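Local structure of NAD-dependent protein deacylase 2 (Archaeoglobus fulgidus, 4TWJ) at residues A[186-191]-A[212-217]; A[19-24]-A[190-195]. The protein removes acyl groups from protein lysines with NAD as co-substrate, deacetylating the archaeal chromatin protein Alba and so strengthening its DNA binding. All blocks are in the same frame, centred on the assembly; numbering follows the deposited sequence.

From the N terminus, strand 18-22 is laid down first; it pairs first with 94-99, and its other side meets the chain again at 186-195, so contact 2, between 19-24 and 190-195, closes a long loop of 165 intervening residues. Contact 1 closes a much shorter one: strand 186-190 leads through helix 201-208 to strand 212-217, a beta-alpha-beta unit with 20 residues between its segments. The two loops overlap without either containing the other, and they share Val190 and Gly191. Strand 186-190 is thus flanked by 18-22 and 212-217 in the parallel sheet. The centres of the two contacts lie about 8 Å apart, and Asn217 reaches the 190-195 loop.

Contact 1: A[186-191]-A[212-217]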
ATOM      1  N   ALA A 186      16.331  -7.787  -0.733  1.00 12.39           N
ATOM      2  CA  ALA A 186      15.410  -7.851  -1.861  1.00 11.88           C
ATOM      3  C   ALA A 186      14.234  -6.921  -1.590  1.00 11.42           C
ATOM      4  O   ALA A 186      13.697  -6.901  -0.486  1.00 11.26           O
ATOM      5  CB  ALA A 186      14.924  -9.275  -2.073  1.00 11.86           C
ATOM      6  N   PHE A 187      13.846  -6.150  -2.599  1.00 11.05           N
ATOM      7  CA  PHE A 187      12.785  -5.156  -2.458  1.00 10.77           C
ATOM      8  C   PHE A 187      11.908  -5.261  -3.698  1.00 10.91           C
ATOM      9  O   PHE A 187      12.377  -5.011  -4.809  1.00 10.96           O
ATOM     10  CB  PHE A 187      13.399  -3.761  -2.331  1.00 10.55           C
ATOM     11  CG  PHE A 187      12.443  -2.705  -1.839  1.00 10.45           C
ATOM     12  CD1 PHE A 187      12.437  -2.322  -0.506  1.00 10.37           C
ATOM     13  CD2 PHE A 187      11.572  -2.066  -2.717  1.00 10.41           C
ATOM     14  CE1 PHE A 187      11.573  -1.337  -0.055  1.00 10.36           C
ATOM     15  CE2 PHE A 187      10.707  -1.080  -2.269  1.00 10.37           C
ATOM     16  CZ  PHE A 187      10.711  -0.718  -0.937  1.00 10.34           C
ATOM     17  N   MET A 188      10.657  -5.673  -3.513  1.00 10.91           N
ATOM     18  CA  MET A 188       9.750  -5.898  -4.638  1.00 11.20           C
ATOM     19  C   MET A 188       8.592  -4.911  -4.597  1.00 11.10           C
ATOM     20  O   MET A 188       7.791  -4.923  -3.664  1.00 11.06           O
ATOM     21  CB  MET A 188       9.222  -7.336  -4.637  1.00 11.61           C
ATOM     22  CG  MET A 188       8.229  -7.621  -5.760  1.00 12.09           C
ATOM     23  SD  MET A 188       7.934  -9.375  -6.064  1.00 13.39           S
ATOM     24  CE  MET A 188       7.219  -9.880  -4.506  1.00 13.32           C
ATOM     25  N   VAL A 189       8.527  -4.049  -5.610  1.00 11.08           N
ATOM     26  CA  VAL A 189       7.423  -3.107  -5.770  1.00 11.15           C
ATOM     27  C   VAL A 189       6.308  -3.796  -6.559  1.00 11.21           C
ATOM     28  O   VAL A 189       6.575  -4.419  -7.590  1.00 11.08           O
ATOM     29  CB  VAL A 189       7.884  -1.833  -6.513  1.00 11.15           C
ATOM     30  CG1 VAL A 189       6.694  -0.951  -6.888  1.00 11.21           C
ATOM     31  CG2 VAL A 189       8.882  -1.060  -5.659  1.00 11.15           C
ATOM     32  N   VAL A 190       5.074  -3.701  -6.063  1.00 11.42           N
ATOM     33  CA  VAL A 190       3.906  -4.272  -6.749  1.00 11.73           C
ATOM     34  C   VAL A 190       2.771  -3.247  -6.814  1.00 12.13           C
ATOM     35  O   VAL A 190       2.257  -2.813  -5.787  1.00 11.77           O
ATOM     36  CB  VAL A 190       3.383  -5.546  -6.045  1.00 11.80           C
ATOM     37  CG1 VAL A 190       2.262  -6.187  -6.859  1.00 11.82           C
ATOM     38  CG2 VAL A 190       4.510  -6.544  -5.814  1.00 11.77           C
ATOM     39  N   GLY A 191       2.375  -2.872  -8.028  1.00 12.60           N
ATOM     40  CA  GLY A 191       1.225  -1.997  -8.213  1.00 13.27           C
ATOM     41  C   GLY A 191       1.418  -0.576  -7.725  1.00 13.82           C
ATOM     42  O   GLY A 191       0.514  -0.007  -7.115  1.00 14.36           O
ATOM     43  N   LYS A 212      18.465  -6.249  -4.165  1.00 15.01           N
ATOM     44  CA  LYS A 212      18.018  -6.630  -5.499  1.00 15.24           C
ATOM     45  C   LYS A 212      16.600  -6.111  -5.675  1.00 14.72           C
ATOM     46  O   LYS A 212      15.745  -6.318  -4.808  1.00 14.72           O
ATOM     47  CB  LYS A 212      18.055  -8.145  -5.666  1.00 16.17           C
ATOM     48  CG  LYS A 212      19.434  -8.765  -5.470  1.00 17.12           C
ATOM     49  CD  LYS A 212      20.473  -8.211  -6.428  1.00 18.31           C
ATOM     50  CE  LYS A 212      20.133  -8.513  -7.876  1.00 19.01           C
ATOM     51  NZ  LYS A 212      21.292  -8.261  -8.778  1.00 20.05           N
ATOM     52  N   MET A 213      16.361  -5.437  -6.796  1.00 14.06           N
ATOM     53  CA  MET A 213      15.138  -4.667  -6.998  1.00 13.47           C
ATOM     54  C   MET A 213      14.232  -5.324  -8.032  1.00 13.24           C
ATOM     55  O   MET A 213      14.646  -5.560  -9.168  1.00 13.46           O
ATOM     56  CB  MET A 213      15.493  -3.251  -7.453  1.00 13.16           C
ATOM     57  CG  MET A 213      16.418  -2.483  -6.522  1.00 12.95           C
ATOM     58  SD  MET A 213      15.769  -2.187  -4.863  1.00 12.68           S
ATOM     59  CE  MET A 213      14.289  -1.257  -5.248  1.00 12.92           C
ATOM     60  N   ILE A 214      12.991  -5.601  -7.630  1.00 12.94           N
ATOM     61  CA  ILE A 214      11.987  -6.225  -8.494  1.00 13.04           C
ATOM     62  C   ILE A 214      10.774  -5.301  -8.592  1.00 13.15           C
ATOM     63  O   ILE A 214      10.352  -4.730  -7.588  1.00 13.05           O
ATOM     64  CB  ILE A 214      11.518  -7.586  -7.925  1.00 12.98           C
ATOM     65  CG1 ILE A 214      12.702  -8.545  -7.748  1.00 13.04           C
ATOM     66  CG2 ILE A 214      10.458  -8.215  -8.823  1.00 13.04           C
ATOM     67  CD1 ILE A 214      12.433  -9.669  -6.777  1.00 13.10           C
ATOM     68  N   ILE A 215      10.217  -5.144  -9.793  1.00 13.38           N
ATOM     69  CA  ILE A 215       8.976  -4.383  -9.952  1.00 13.57           C
ATOM     70  C   ILE A 215       7.960  -5.187 -10.761  1.00 13.99           C
ATOM     71  O   ILE A 215       8.308  -5.809 -11.765  1.00 13.90           O
ATOM     72  CB  ILE A 215       9.226  -2.975 -10.557  1.00 13.50           C
ATOM     73  CG1 ILE A 215       7.945  -2.140 -10.553  1.00 13.50           C
ATOM     74  CG2 ILE A 215       9.825  -3.053 -11.958  1.00 13.49           C
ATOM     75  CD1 ILE A 215       8.215  -0.655 -10.656  1.00 13.49           C
ATOM     76  N   VAL A 216       6.716  -5.185 -10.284  1.00 14.54           N
ATOM     77  CA  VAL A 216       5.599  -5.841 -10.950  1.00 15.24           C
ATOM     78  C   VAL A 216       4.481  -4.813 -11.101  1.00 15.99           C
ATOM     79  O   VAL A 216       3.951  -4.320 -10.105  1.00 15.95           O
ATOM     80  CB  VAL A 216       5.078  -7.041 -10.132  1.00 15.28           C
ATOM     81  CG1 VAL A 216       3.891  -7.699 -10.828  1.00 15.43           C
ATOM     82  CG2 VAL A 216       6.191  -8.052  -9.894  1.00 15.31           C
ATOM     83  N   ASN A 217       4.137  -4.493 -12.347  1.00 16.80           N
ATOM     84  CA  ASN A 217       3.132  -3.479 -12.647  1.00 17.58           C
ATOM     85  C   ASN A 217       2.412  -3.804 -13.943  1.00 18.58           C
ATOM     86  O   ASN A 217       2.958  -4.494 -14.798  1.00 18.60           O
ATOM     87  CB  ASN A 217       3.786  -2.103 -12.801  1.00 17.74           C
ATOM     88  CG  ASN A 217       3.842  -1.313 -11.507  1.00 17.69           C
ATOM     89  OD1 ASN A 217       2.919  -1.355 -10.694  1.00 17.21           O
ATOM     90  ND2 ASN A 217       4.913  -0.545 -11.335  1.00 17.93           N
TER
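Phe187 and Met213 stand side by side across two parallel strands, and Met213 CE lies 3.8 Å from Phe187 CD2. The methionine sulfur is 5.5 Å from the ring centroid and 54° off its normal, an oblique Met-aromatic contact. Met213 reaches it by bending at chi2 and chi3, which folds the thioether back toward the ring. Farther along this face Val189 and Ile215 also run alongside each other, CG1 to CG1. On the other face Met188 passes obliquely over Ile214, its CG 3.8 Å from Ile214 CG2, while its SD touches the same methyl.

The backbone sets these pairs in register. Five hydrogen bonds alternate in direction: Phe187 N, Val189 N and Gly191 N donate to Lys212 O, Ile214 O and Val216 O, and Ile214 N and Val216 N donate back to Phe187 O and Val189 O. That from Ile214 N to Phe187 O is 2.9 Å long and almost straight at 175°. The N-to-C directions of the two short strand segments differ by 14°.

Farther out, helix 201-208 packs on Phe187 and Met213, as expected for the crossover of this Rossmann-like unit. Helices 2-14 and 235-249 cover the face of Ile214, Met188 and Val216. At the C-terminal ends, Asn217 OD1 approaches to 3.1 Å from Gly191 CA, and its ND2 is bonded to Ser192 O, which holds the amide.

The chemistry divides accordingly: apolar pairs and backbone bonds run along the strands, while the Asn217 amide sits at their C-terminal ends, in the NAD site, where Gly191 and Asn217 are both NAD-binding residues.

Contact 2: A[19-24]-A[190-195]; sequences VVFTGA and VGSSLV. With ACT (acetate ion), chain F.
Backbone hydrogen bonds join Phe21 and Gly23 to Val190. Val190 N donates to Phe21 O at 2.8 Å and 163°, and Gly23 N returns a longer bond of 3.3 Å to Val190 O. Thr22 CA adds a CA-H...O contact to that same carbonyl, which thus receives two approaches from one strand end.

Apolar contacts lie beyond these bonds. Leu194 CD2 comes obliquely to Phe21 CE2, 3.5 Å away, while Val20 CG1 meets Val190 CG2 at 4.2 Å. With CG anti to the backbone N (chi1 176°), the Phe21 ring extends toward the 192-194 turn and meets Ser192 OG at its edge, near the ring plane.

Both segments leave the C-terminal ends of two neighbouring inner strands of the parallel sheet, where a Rossmann-like fold binds its dinucleotide; Gly23, Ala24, Gly191, Ser192 and Ser193 are all NAD-binding residues.

One hydroxyl, Ser192 OG, holds the turn of the loop. It accepts from Leu194 N at 3.2 Å, an ST turn, and is also bonded to Gln100 NE2. Replacing Ser192 by alanine removes the hydroxyl, which is likely to leave Leu194 N and Gln100 NE2 without this partner and the turn freer to shift.

An acetate, probably from the crystallisation liquor, bridges the segments: Ala24 N donates to its OXT, and Ser193 N grips its O at 2.8 Å and 170°, while Ser193 OG also lies near that oxygen at a doubtfully short 2.5 Å.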
ATOM      1  N   VAL A  19      11.512  -7.489   1.289  1.00 11.41           N
ATOM      2  CA  VAL A  19      10.472  -6.513   1.603  1.00 11.04           C
ATOM      3  C   VAL A  19       9.596  -6.322   0.368  1.00 10.81           C
ATOM      4  O   VAL A  19      10.102  -6.291  -0.754  1.00 10.60           O
ATOM      5  CB  VAL A  19      11.097  -5.163   2.024  1.00 11.08           C
ATOM      6  CG1 VAL A  19      10.041  -4.068   2.141  1.00 11.21           C
ATOM      7  CG2 VAL A  19      11.851  -5.332   3.336  1.00 11.09           C
ATOM      8  N   VAL A  20       8.287  -6.219   0.584  1.00 10.50           N
ATOM      9  CA  VAL A  20       7.337  -5.933  -0.488  1.00 10.55           C
ATOM     10  C   VAL A  20       6.718  -4.557  -0.260  1.00 10.47           C
ATOM     11  O   VAL A  20       6.375  -4.210   0.868  1.00 10.62           O
ATOM     12  CB  VAL A  20       6.247  -7.018  -0.577  1.00 10.61           C
ATOM     13  CG1 VAL A  20       5.207  -6.654  -1.627  1.00 10.72           C
ATOM     14  CG2 VAL A  20       6.885  -8.361  -0.896  1.00 10.66           C
ATOM     15  N   PHE A  21       6.598  -3.789  -1.342  1.00 10.15           N
ATOM     16  CA  PHE A  21       6.112  -2.408  -1.320  1.00 10.12           C
ATOM     17  C   PHE A  21       4.942  -2.337  -2.298  1.00 10.32           C
ATOM     18  O   PHE A  21       5.105  -2.675  -3.475  1.00 10.25           O
ATOM     19  CB  PHE A  21       7.254  -1.479  -1.743  1.00  9.97           C
ATOM     20  CG  PHE A  21       6.882  -0.025  -1.857  1.00 10.05           C
ATOM     21  CD1 PHE A  21       7.206   0.869  -0.847  1.00 10.13           C
ATOM     22  CD2 PHE A  21       6.267   0.464  -3.008  1.00 10.16           C
ATOM     23  CE1 PHE A  21       6.903   2.217  -0.965  1.00 10.22           C
ATOM     24  CE2 PHE A  21       5.962   1.811  -3.131  1.00 10.27           C
ATOM     25  CZ  PHE A  21       6.280   2.684  -2.107  1.00 10.26           C
ATOM     26  N   THR A  22       3.766  -1.927  -1.823  1.00 10.66           N
ATOM     27  CA  THR A  22       2.574  -1.935  -2.676  1.00 11.05           C
ATOM     28  C   THR A  22       1.851  -0.601  -2.743  1.00 11.43           C
ATOM     29  O   THR A  22       1.878   0.189  -1.799  1.00 11.23           O
ATOM     30  CB  THR A  22       1.568  -3.019  -2.234  1.00 11.12           C
ATOM     31  OG1 THR A  22       1.023  -2.689  -0.950  1.00 11.44           O
ATOM     32  CG2 THR A  22       2.254  -4.376  -2.162  1.00 11.14           C
ATOM     33  N   GLY A  23       1.188  -0.383  -3.875  1.00 12.23           N
ATOM     34  CA  GLY A  23       0.341   0.785  -4.096  1.00 12.85           C
ATOM     35  C   GLY A  23      -1.002   0.384  -4.675  1.00 13.84           C
ATOM     36  O   GLY A  23      -1.386  -0.791  -4.633  1.00 13.80           O
ATOM     37  N   ALA A  24      -1.703   1.365  -5.238  1.00 14.77           N
ATOM     38  CA  ALA A  24      -3.105   1.201  -5.640  1.00 16.05           C
ATOM     39  C   ALA A  24      -3.348   0.152  -6.725  1.00 17.22           C
ATOM     40  O   ALA A  24      -4.466  -0.356  -6.845  1.00 17.73           O
ATOM     41  CB  ALA A  24      -3.685   2.541  -6.073  1.00 16.32           C
ATOM     42  N   VAL A 190       5.074  -3.701  -6.063  1.00 11.42           N
ATOM     43  CA  VAL A 190       3.906  -4.272  -6.749  1.00 11.73           C
ATOM     44  C   VAL A 190       2.771  -3.247  -6.814  1.00 12.13           C
ATOM     45  O   VAL A 190       2.257  -2.813  -5.787  1.00 11.77           O
ATOM     46  CB  VAL A 190       3.383  -5.546  -6.045  1.00 11.80           C
ATOM     47  CG1 VAL A 190       2.262  -6.187  -6.859  1.00 11.82           C
ATOM     48  CG2 VAL A 190       4.510  -6.544  -5.814  1.00 11.77           C
ATOM     49  N   GLY A 191       2.375  -2.872  -8.028  1.00 12.60           N
ATOM     50  CA  GLY A 191       1.225  -1.997  -8.213  1.00 13.27           C
ATOM     51  C   GLY A 191       1.418  -0.576  -7.725  1.00 13.82           C
ATOM     52  O   GLY A 191       0.514  -0.007  -7.115  1.00 14.36           O
ATOM     53  N   SER A 192       2.591  -0.002  -7.984  1.00 14.46           N
ATOM     54  CA  SER A 192       2.827   1.420  -7.711  1.00 14.85           C
ATOM     55  C   SER A 192       3.619   2.076  -8.835  1.00 15.48           C
ATOM     56  O   SER A 192       4.575   1.498  -9.350  1.00 15.14           O
ATOM     57  CB  SER A 192       3.567   1.609  -6.386  1.00 14.80           C
ATOM     58  OG  SER A 192       3.814   2.989  -6.140  1.00 14.62           O
ATOM     59  N   SER A 193       3.229   3.298  -9.194  1.00 16.98           N
ATOM     60  CA  SER A 193       3.944   4.077 -10.210  1.00 17.66           C
ATOM     61  C   SER A 193       5.090   4.905  -9.612  1.00 17.45           C
ATOM     62  O   SER A 193       5.845   5.541 -10.347  1.00 18.10           O
ATOM     63  CB  SER A 193       2.975   4.977 -10.991  1.00 18.66           C
ATOM     64  OG  SER A 193       2.120   5.694 -10.124  1.00 19.84           O
ATOM     65  N   LEU A 194       5.217   4.888  -8.284  1.00 16.74           N
ATOM     66  CA  LEU A 194       6.326   5.536  -7.581  1.00 16.26           C
ATOM     67  C   LEU A 194       6.398   7.040  -7.863  1.00 15.69           C
ATOM     68  O   LEU A 194       7.468   7.597  -8.116  1.00 16.22           O
ATOM     69  CB  LEU A 194       7.656   4.831  -7.891  1.00 16.50           C
ATOM     70  CG  LEU A 194       7.650   3.335  -7.556  1.00 16.58           C
ATOM     71  CD1 LEU A 194       8.927   2.654  -8.015  1.00 16.64           C
ATOM     72  CD2 LEU A 194       7.437   3.124  -6.063  1.00 16.39           C
ATOM     73  N   VAL A 195       5.235   7.683  -7.787  1.00 15.14           N
ATOM     74  CA  VAL A 195       5.116   9.131  -7.970  1.00 14.62           C
ATOM     75  C   VAL A 195       4.618   9.848  -6.708  1.00 14.00           C
ATOM     76  O   VAL A 195       4.452  11.068  -6.719  1.00 14.23           O
ATOM     77  CB  VAL A 195       4.189   9.477  -9.162  1.00 14.99           C
ATOM     78  CG1 VAL A 195       4.805   8.992 -10.465  1.00 15.28           C
ATOM     79  CG2 VAL A 195       2.789   8.906  -8.977  1.00 15.08           C
TER
HETATM   80  C   ACT F 304      -0.055   4.072  -7.723  1.00 34.89           C
HETATM   81  O   ACT F 304       0.948   4.654  -8.184  1.00 35.58           O
HETATM   82  OXT ACT F 304      -0.240   3.963  -6.494  1.00 35.37           O
HETATM   83  CH3 ACT F 304      -1.055   3.487  -8.674  1.00 35.31           C